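Thiol:disulfide interchange protein, thioredoxin family protein (Chlorobaculum tepidum, PDB 3OR5) probably acts as a thioredoxin-family thiol:disulfide oxidoreductase, with a likely part in cytochrome c biogenesis. Local coordinates at residues V20-K25 against P80-Y85; Q58-K61 against G67-F70; P15-V20 against P100-A105. All blocks are in the same frame, centred on the assembly; numbering follows the deposited sequence.

Interaction 1. Residues V20-K25 against P80-Y85; sequences VTVDGK and PNVKNY
Lys83 and Val22 carry most of this contact, in which a tight turn rests against the flank of helix 79-89. Followed outward from the helix, the lysine starts with an aliphatic meeting: its CB lies 3.7 Å from CG1 of Val22. The chain then bends at chi2 (95°), which brings CD to 3.6 Å from the backbone O of Val22, a van der Waals approach of a methylene to a carbonyl. Farther along, CE sits 4.1 Å from CB of Asp23 and equally near that residue's CA. A second bend, at the last torsion, turns the ammonium aside, and NZ remains 5.8 Å from OD2 of Asp23, too far for a salt bridge. Beside this run, the other methyl of Val22 reaches the helix as well, with CG2 4.0 Å from CG1 of Val82; the two valines cross at about a right angle.

The turn is type I, from Thr21 to Gly24, and joins strands 18-20 and 26-28 of a small hairpin. Its own side chains brace it: OG1 of Thr21 donates to OD1 of Asp23 (2.7 Å), meeting the carboxylate on its anti side, and accepts from N of Lys25 (2.9 Å). The other carboxylate oxygen, OD2, makes a long salt bridge to NZ of Lys25, at 3.7 Å. Val22 also hydrogen-bonds through its backbone to Val95 of strand 95-97, and it touches Leu79 and Met86, so the turn sits where helix 79-89 meets strand 95-97, an outer strand of the sheet.

Across the contact the attraction is therefore apolar: valine methyls and lysine methylenes do the touching, while the opposite charges of Lys83 and Asp23 probably add no more than a weak, longer-range pull.

Interaction 2. Residues Q58-K61 against G67-F70; sequences QVQK and GFTF
The carboxamide of Gln60 faces strand 68-74 with both of its polar ends in use. Its OE1 takes the N-H of Phe70 at 2.8 Å, nearly straight at 174°, with the donor in the carbonyl plane and on a lone pair. Its NE2 donates to OG1 of Thr69 at 3.1 Å, the hydroxyl standing slightly out of the amide plane. The two side chains lie next to each other and point the same way. CG of Gln60 is anti to the backbone N, and the bend at chi2 (79°) brings the amide to Thr69 and to the N-H of Phe70. Thr69 OG1 passes its own hydrogen to the carbonyl O of Phe70, 2.8 Å away, so the hydroxyl accepts one bond and donates another.

This is the return leg of a beta-alpha-beta unit of the thioredoxin fold, strand 36-42, helix 47-63, strand 68-74. Thr69 pairs through its backbone with Ala36 and Ile38, whereas the next amide, that of Phe70, goes to the glutamine. With an alanine here in place of Gln60, the buried N-H of Phe70 is likely to lose this acceptor and the Thr69 hydroxyl this donor.

Gln60 and Phe70 slide past each other in opposite directions, amide and ring planes 45° apart, and OE1 comes to the ring edge, 3.5 Å from CD2 of Phe70. Val59 also meets this edge, its CG1 3.9 Å from CE2 of Phe70, and the two side chains cross at about a right angle. One face of that ring receives Phe68, whose CZ stands over its centre, 3.6 Å above the plane.

Interaction 3. Residues P15-V20 against P100-A105; sequences PSFSGV and PELIRA
Leu102 and Ala105, three residues apart on helix 100-107, supply the apolar touches to Phe17 and Pro15. Walking the helix from its beginning, the first reach toward the other segment comes from Glu101. Its side chain is extended, and OE1 accepts a weak hydrogen bond from a water at 3.3 Å, which in turn accepts from N of Ser18 at 3.1 Å; the acid and the strand thus meet through solvent and not directly.

Leu102 follows, its backbone N hydrogen-bonded to OG1 of Thr99. CG is anti to the carbonyl carbon (chi1 -73°), and from there the CD2 methyl extends to Phe17, 3.8 Å from its CB and 3.9 Å from its CD1. The leucine crosses the phenylalanine at about a right angle and comes to the ring obliquely. Phe17 holds its ring between its own backbone N and carbonyl carbon (chi1 57°), and the ring is closed in by Phe106, edge-to-face, by Phe27, and by Val39 of the central sheet. Its backbone pairs with Ser29, at the foot of the hairpin of strands 18-20 and 26-28.

One turn beyond Glu101, Ala105 meets Pro15. The alanine CB lies 4.1 Å from the proline CB, and CG of Pro15 also comes 3.4 Å from O of Ala105, a van der Waals approach. Pro15 touches Tyr109 too, just past the helix.

Helix 100-107 is thereby seated on the chain leading into the hairpin by methyls, a proline ring and one benzyl group. Such a seam is likely to depend on fit and on the exclusion of water within it, with the water beside Glu101 giving a loose polar margin.

Along the chain the three contacts are enclosed one within another: 15-20 pairs with 100-105, then 20-25 with 80-85, and innermost 58-61 with 67-70. Interactions 1 and 3 overlap at Val20, which itself touches neither helix, yet their centres lie about 17 Å apart, one at the turn of the 18-20/26-28 hairpin beside helix 79-89, the other at its foot against helix 100-107. The centre of interaction 2 lies about 19 Å from that of interaction 1 and about 20 Å from that of interaction 3, across the chain's centre from the latter. It ties strand 68-74 to helix 47-63, whose start carries a CxxC pattern consistent with thioredoxin chemistry. Local and long-range closures thus combine in one thioredoxin-like domain.

Interaction 1. Residues V20-K25 against P80-Y85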
loop_
_atom_site.group_PDB
_atom_site.type_symbol
_atom_site.label_atom_id
_atom_site.label_comp_id
_atom_site.label_asym_id
_atom_site.label_seq_id
_atom_site.Cartn_x
_atom_site.Cartn_y
_atom_site.Cartn_z
ATOM N N VAL A 20 -5.102 1.573 13.663
ATOM C CA VAL A 20 -5.885 2.815 13.656
ATOM C C VAL A 20 -5.125 3.703 12.675
ATOM O O VAL A 20 -3.882 3.714 12.711
ATOM C CB VAL A 20 -5.868 3.494 15.025
ATOM C CG1 VAL A 20 -6.580 4.837 14.901
ATOM C CG2 VAL A 20 -6.713 2.611 16.026
ATOM N N THR A 21 -5.870 4.346 11.807
ATOM C CA THR A 21 -5.235 5.186 10.791
ATOM C C THR A 21 -4.828 6.535 11.378
ATOM O O THR A 21 -5.271 6.960 12.461
ATOM C CB THR A 21 -6.145 5.470 9.605
ATOM O OG1 THR A 21 -7.242 6.239 10.105
ATOM C CG2 THR A 21 -6.648 4.117 8.923
ATOM N N VAL A 22 -3.926 7.237 10.657
ATOM C CA VAL A 22 -3.430 8.575 11.085
ATOM C C VAL A 22 -4.592 9.539 11.303
ATOM O O VAL A 22 -4.520 10.380 12.233
ATOM C CB VAL A 22 -2.525 9.039 9.993
ATOM C CG1 VAL A 22 -2.195 10.530 10.185
ATOM C CG2 VAL A 22 -1.214 8.131 10.036
ATOM N N ASP A 23 -5.645 9.401 10.515
ATOM C CA ASP A 23 -6.867 10.267 10.660
ATOM C C ASP A 23 -7.904 9.661 11.518
ATOM O O ASP A 23 -9.034 10.122 11.475
ATOM C CB ASP A 23 -7.451 10.768 9.330
ATOM C CG ASP A 23 -7.811 9.655 8.411
ATOM O OD1 ASP A 23 -7.346 8.480 8.613
ATOM O OD2 ASP A 23 -8.532 9.966 7.415
ATOM N N GLY A 24 -7.510 8.681 12.359
ATOM C CA GLY A 24 -8.417 8.252 13.454
ATOM C C GLY A 24 -9.562 7.412 12.955
ATOM O O GLY A 24 -10.710 7.689 13.286
ATOM N N LYS A 25 -9.303 6.436 12.067
ATOM C CA LYS A 25 -10.360 5.530 11.556
ATOM C C LYS A 25 -9.834 4.126 11.806
ATOM O O LYS A 25 -8.608 3.910 11.894
ATOM C CB LYS A 25 -10.579 5.760 10.042
ATOM C CG LYS A 25 -11.184 7.131 9.866
ATOM C CD LYS A 25 -11.257 7.457 8.435
ATOM C CE LYS A 25 -11.607 8.965 8.356
ATOM N NZ LYS A 25 -12.150 9.337 7.029
ATOM N N PRO A 80 1.978 14.519 12.969
ATOM C CA PRO A 80 1.432 15.718 12.373
ATOM C C PRO A 80 1.828 15.959 10.893
ATOM O O PRO A 80 1.047 16.518 10.126
ATOM C CB PRO A 80 2.058 16.858 13.250
ATOM C CG PRO A 80 3.219 16.251 13.995
ATOM C CD PRO A 80 2.794 14.786 14.169
ATOM N N ASN A 81 3.029 15.468 10.554
ATOM C CA ASN A 81 3.484 15.614 9.168
ATOM C C ASN A 81 2.672 14.728 8.247
ATOM O O ASN A 81 2.176 15.224 7.226
ATOM C CB ASN A 81 5.010 15.259 9.144
ATOM C CG ASN A 81 5.740 15.782 7.899
ATOM O OD1 ASN A 81 5.544 16.892 7.432
ATOM N ND2 ASN A 81 6.591 14.925 7.354
ATOM N N VAL A 82 2.427 13.466 8.618
ATOM C CA VAL A 82 1.657 12.552 7.744
ATOM C C VAL A 82 0.174 13.013 7.677
ATOM O O VAL A 82 -0.407 13.047 6.586
ATOM C CB VAL A 82 1.738 11.130 8.274
ATOM C CG1 VAL A 82 0.930 10.176 7.311
ATOM C CG2 VAL A 82 3.167 10.698 8.165
ATOM N N LYS A 83 -0.407 13.410 8.829
ATOM C CA LYS A 83 -1.809 13.882 8.809
ATOM C C LYS A 83 -1.956 15.128 7.909
ATOM O O LYS A 83 -2.890 15.247 7.092
ATOM C CB LYS A 83 -2.240 14.268 10.242
ATOM C CG LYS A 83 -3.680 14.824 10.388
ATOM C CD LYS A 83 -4.615 13.697 10.768
ATOM C CE LYS A 83 -6.086 14.225 11.083
ATOM N NZ LYS A 83 -6.582 14.917 9.835
ATOM N N ASN A 84 -1.006 16.065 7.971
ATOM C CA ASN A 84 -1.091 17.218 7.065
ATOM C C ASN A 84 -0.885 16.897 5.593
ATOM O O ASN A 84 -1.532 17.446 4.771
ATOM C CB ASN A 84 -0.117 18.321 7.491
ATOM C CG ASN A 84 -0.633 19.667 7.082
ATOM O OD1 ASN A 84 -1.809 20.009 7.390
ATOM N ND2 ASN A 84 0.145 20.400 6.333
ATOM N N TYR A 85 -0.003 15.949 5.256
ATOM C CA TYR A 85 0.167 15.535 3.894
ATOM C C TYR A 85 -1.144 14.897 3.336
ATOM O O TYR A 85 -1.541 15.149 2.209
ATOM C CB TYR A 85 1.340 14.541 3.834
ATOM C CG TYR A 85 1.726 14.236 2.416
ATOM C CD1 TYR A 85 2.250 15.197 1.590
ATOM C CD2 TYR A 85 1.571 12.911 1.933
ATOM C CE1 TYR A 85 2.593 14.889 0.270
ATOM C CE2 TYR A 85 1.938 12.611 0.616
ATOM C CZ TYR A 85 2.439 13.579 -0.179
ATOM O OH TYR A 85 2.775 13.232 -1.472
#

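Interaction 2. Residues Q58-K61 against G67-F70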
loop_
_atom_site.group_PDB
_atom_site.type_symbol
_atom_site.label_atom_id
_atom_site.label_comp_id
_atom_site.label_asym_id
_atom_site.label_seq_id
_atom_site.Cartn_x
_atom_site.Cartn_y
_atom_site.Cartn_z
ATOM N N GLN A 58 -5.153 9.342 -7.647
ATOM C CA GLN A 58 -6.016 9.271 -8.816
ATOM C C GLN A 58 -6.453 7.842 -9.167
ATOM O O GLN A 58 -7.621 7.589 -9.568
ATOM C CB GLN A 58 -5.352 9.899 -10.049
ATOM C CG GLN A 58 -6.407 10.244 -11.104
ATOM C CD GLN A 58 -7.417 11.303 -10.650
ATOM O OE1 GLN A 58 -7.032 12.398 -10.225
ATOM N NE2 GLN A 58 -8.718 10.961 -10.687
ATOM N N VAL A 59 -5.508 6.901 -9.101
ATOM C CA VAL A 59 -5.854 5.505 -9.358
ATOM C C VAL A 59 -6.902 4.977 -8.323
ATOM O O VAL A 59 -7.850 4.205 -8.659
ATOM C CB VAL A 59 -4.557 4.618 -9.361
ATOM C CG1 VAL A 59 -4.909 3.118 -9.454
ATOM C CG2 VAL A 59 -3.687 5.059 -10.583
ATOM N N GLN A 60 -6.748 5.356 -7.072
ATOM C CA GLN A 60 -7.739 4.998 -6.035
ATOM C C GLN A 60 -9.138 5.477 -6.494
ATOM O O GLN A 60 -10.114 4.744 -6.283
ATOM C CB GLN A 60 -7.346 5.634 -4.687
ATOM C CG GLN A 60 -8.338 5.294 -3.603
ATOM C CD GLN A 60 -8.137 3.916 -3.046
ATOM O OE1 GLN A 60 -7.121 3.256 -3.250
ATOM N NE2 GLN A 60 -9.088 3.502 -2.244
ATOM N N LYS A 61 -9.202 6.699 -7.013
ATOM C CA LYS A 61 -10.553 7.235 -7.391
ATOM C C LYS A 61 -11.157 6.410 -8.515
ATOM O O LYS A 61 -12.375 6.132 -8.461
ATOM C CB LYS A 61 -10.380 8.663 -7.845
ATOM C CG LYS A 61 -10.013 9.626 -6.657
ATOM C CD LYS A 61 -9.842 11.066 -7.108
ATOM C CE LYS A 61 -9.622 11.786 -5.814
ATOM N NZ LYS A 61 -9.135 13.203 -6.031
ATOM N N GLY A 67 -13.281 -3.014 -6.300
ATOM C CA GLY A 67 -12.629 -4.163 -5.680
ATOM C C GLY A 67 -11.160 -3.984 -5.376
ATOM O O GLY A 67 -10.438 -4.984 -5.255
ATOM N N PHE A 68 -10.761 -2.720 -5.318
ATOM C CA PHE A 68 -9.287 -2.451 -5.097
ATOM C C PHE A 68 -9.096 -1.318 -4.117
ATOM O O PHE A 68 -9.949 -0.398 -4.059
ATOM C CB PHE A 68 -8.620 -2.020 -6.438
ATOM C CG PHE A 68 -7.248 -1.417 -6.254
ATOM C CD1 PHE A 68 -6.121 -2.245 -6.074
ATOM C CD2 PHE A 68 -7.125 -0.046 -6.127
ATOM C CE1 PHE A 68 -4.882 -1.649 -5.727
ATOM C CE2 PHE A 68 -5.931 0.575 -5.843
ATOM C CZ PHE A 68 -4.777 -0.249 -5.682
ATOM N N THR A 69 -8.011 -1.380 -3.325
ATOM C CA THR A 69 -7.620 -0.153 -2.547
ATOM C C THR A 69 -6.104 -0.122 -2.358
ATOM O O THR A 69 -5.447 -1.168 -2.301
ATOM C CB THR A 69 -8.253 -0.120 -1.172
ATOM O OG1 THR A 69 -8.037 1.168 -0.544
ATOM C CG2 THR A 69 -7.776 -1.275 -0.169
ATOM N N PHE A 70 -5.563 1.094 -2.298
ATOM C CA PHE A 70 -4.204 1.233 -1.694
ATOM C C PHE A 70 -4.323 1.216 -0.155
ATOM O O PHE A 70 -5.399 1.518 0.459
ATOM C CB PHE A 70 -3.589 2.560 -2.119
ATOM C CG PHE A 70 -3.118 2.561 -3.541
ATOM C CD1 PHE A 70 -1.902 1.992 -3.852
ATOM C CD2 PHE A 70 -3.864 3.167 -4.553
ATOM C CE1 PHE A 70 -1.494 1.980 -5.198
ATOM C CE2 PHE A 70 -3.433 3.217 -5.875
ATOM C CZ PHE A 70 -2.239 2.602 -6.208
#

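Interaction 3. Residues P15-V20 against P100-A105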
loop_
_atom_site.group_PDB
_atom_site.type_symbol
_atom_site.label_atom_id
_atom_site.label_comp_id
_atom_site.label_asym_id
_atom_site.label_seq_id
_atom_site.Cartn_x
_atom_site.Cartn_y
_atom_site.Cartn_z
ATOM N N PRO A 15 -0.371 -11.301 4.576
ATOM C CA PRO A 15 -0.479 -11.320 6.041
ATOM C C PRO A 15 -1.735 -10.631 6.562
ATOM O O PRO A 15 -2.379 -9.868 5.859
ATOM C CB PRO A 15 0.723 -10.499 6.496
ATOM C CG PRO A 15 1.058 -9.603 5.324
ATOM C CD PRO A 15 0.488 -10.202 4.092
ATOM N N SER A 16 -2.099 -10.929 7.798
ATOM C CA SER A 16 -3.186 -10.220 8.471
ATOM C C SER A 16 -2.565 -9.053 9.170
ATOM O O SER A 16 -1.500 -9.163 9.763
ATOM C CB SER A 16 -3.797 -11.124 9.559
ATOM O OG SER A 16 -4.703 -12.043 8.959
ATOM N N PHE A 17 -3.244 -7.912 9.090
ATOM C CA PHE A 17 -2.764 -6.773 9.821
ATOM C C PHE A 17 -3.933 -5.768 10.022
ATOM O O PHE A 17 -4.895 -5.760 9.306
ATOM C CB PHE A 17 -1.615 -6.061 9.043
ATOM C CG PHE A 17 -1.962 -5.600 7.638
ATOM C CD1 PHE A 17 -2.051 -4.245 7.403
ATOM C CD2 PHE A 17 -2.111 -6.454 6.562
ATOM C CE1 PHE A 17 -2.300 -3.754 6.126
ATOM C CE2 PHE A 17 -2.406 -5.985 5.275
ATOM C CZ PHE A 17 -2.533 -4.613 5.071
ATOM N N SER A 18 -3.761 -4.918 11.029
ATOM C CA SER A 18 -4.860 -4.055 11.448
ATOM C C SER A 18 -4.320 -2.909 12.230
ATOM O O SER A 18 -3.154 -2.921 12.654
ATOM C CB SER A 18 -5.924 -4.811 12.318
ATOM O OG SER A 18 -5.385 -5.326 13.505
ATOM N N GLY A 19 -5.154 -1.887 12.415
ATOM C CA GLY A 19 -4.714 -0.801 13.318
ATOM C C GLY A 19 -5.627 0.402 13.248
ATOM O O GLY A 19 -6.761 0.290 12.813
ATOM N N VAL A 20 -5.102 1.573 13.663
ATOM C CA VAL A 20 -5.885 2.815 13.656
ATOM C C VAL A 20 -5.125 3.703 12.675
ATOM O O VAL A 20 -3.882 3.714 12.711
ATOM C CB VAL A 20 -5.868 3.494 15.025
ATOM C CG1 VAL A 20 -6.580 4.837 14.901
ATOM C CG2 VAL A 20 -6.713 2.611 16.026
ATOM N N PRO A 100 6.495 -1.715 14.508
ATOM C CA PRO A 100 7.379 -2.835 14.149
ATOM C C PRO A 100 6.645 -4.035 13.652
ATOM O O PRO A 100 7.174 -4.729 12.740
ATOM C CB PRO A 100 8.111 -3.168 15.481
ATOM C CG PRO A 100 8.063 -1.892 16.242
ATOM C CD PRO A 100 6.728 -1.183 15.866
ATOM N N GLU A 101 5.435 -4.270 14.165
ATOM C CA GLU A 101 4.631 -5.377 13.726
ATOM C C GLU A 101 4.190 -5.261 12.241
ATOM O O GLU A 101 4.152 -6.240 11.501
ATOM C CB GLU A 101 3.372 -5.442 14.589
ATOM C CG GLU A 101 2.376 -6.479 14.207
ATOM C CD GLU A 101 1.203 -6.477 15.216
ATOM O OE1 GLU A 101 0.535 -5.405 15.376
ATOM O OE2 GLU A 101 0.953 -7.525 15.861
ATOM N N LEU A 102 3.860 -4.036 11.831
ATOM C CA LEU A 102 3.394 -3.835 10.450
ATOM C C LEU A 102 4.581 -4.055 9.550
ATOM O O LEU A 102 4.404 -4.641 8.475
ATOM C CB LEU A 102 2.827 -2.426 10.262
ATOM C CG LEU A 102 1.447 -2.135 10.890
ATOM C CD1 LEU A 102 1.015 -0.647 10.744
ATOM C CD2 LEU A 102 0.333 -3.066 10.256
ATOM N N ILE A 103 5.769 -3.611 9.948
ATOM C CA ILE A 103 6.962 -3.776 9.102
ATOM C C ILE A 103 7.305 -5.258 9.020
ATOM O O ILE A 103 7.479 -5.771 7.946
ATOM C CB ILE A 103 8.165 -2.924 9.546
ATOM C CG1 ILE A 103 7.807 -1.463 9.271
ATOM C CG2 ILE A 103 9.453 -3.413 8.817
ATOM C CD1 ILE A 103 8.783 -0.495 9.943
ATOM N N ARG A 104 7.223 -5.947 10.151
ATOM C CA ARG A 104 7.612 -7.389 10.138
ATOM C C ARG A 104 6.574 -8.199 9.348
ATOM O O ARG A 104 6.938 -9.254 8.800
ATOM C CB ARG A 104 7.688 -7.926 11.570
ATOM C CG ARG A 104 8.865 -7.474 12.384
ATOM C CD ARG A 104 8.967 -8.416 13.626
ATOM N NE ARG A 104 7.969 -8.058 14.630
ATOM C CZ ARG A 104 8.193 -7.136 15.563
ATOM N NH1 ARG A 104 9.361 -6.497 15.579
ATOM N NH2 ARG A 104 7.237 -6.826 16.436
ATOM N N ALA A 105 5.319 -7.757 9.261
ATOM C CA ALA A 105 4.298 -8.436 8.457
ATOM C C ALA A 105 4.671 -8.606 6.960
ATOM O O ALA A 105 4.293 -9.609 6.348
ATOM C CB ALA A 105 2.926 -7.802 8.576
HETATM O O HOH W 1 -1.324 -5.817 12.686
#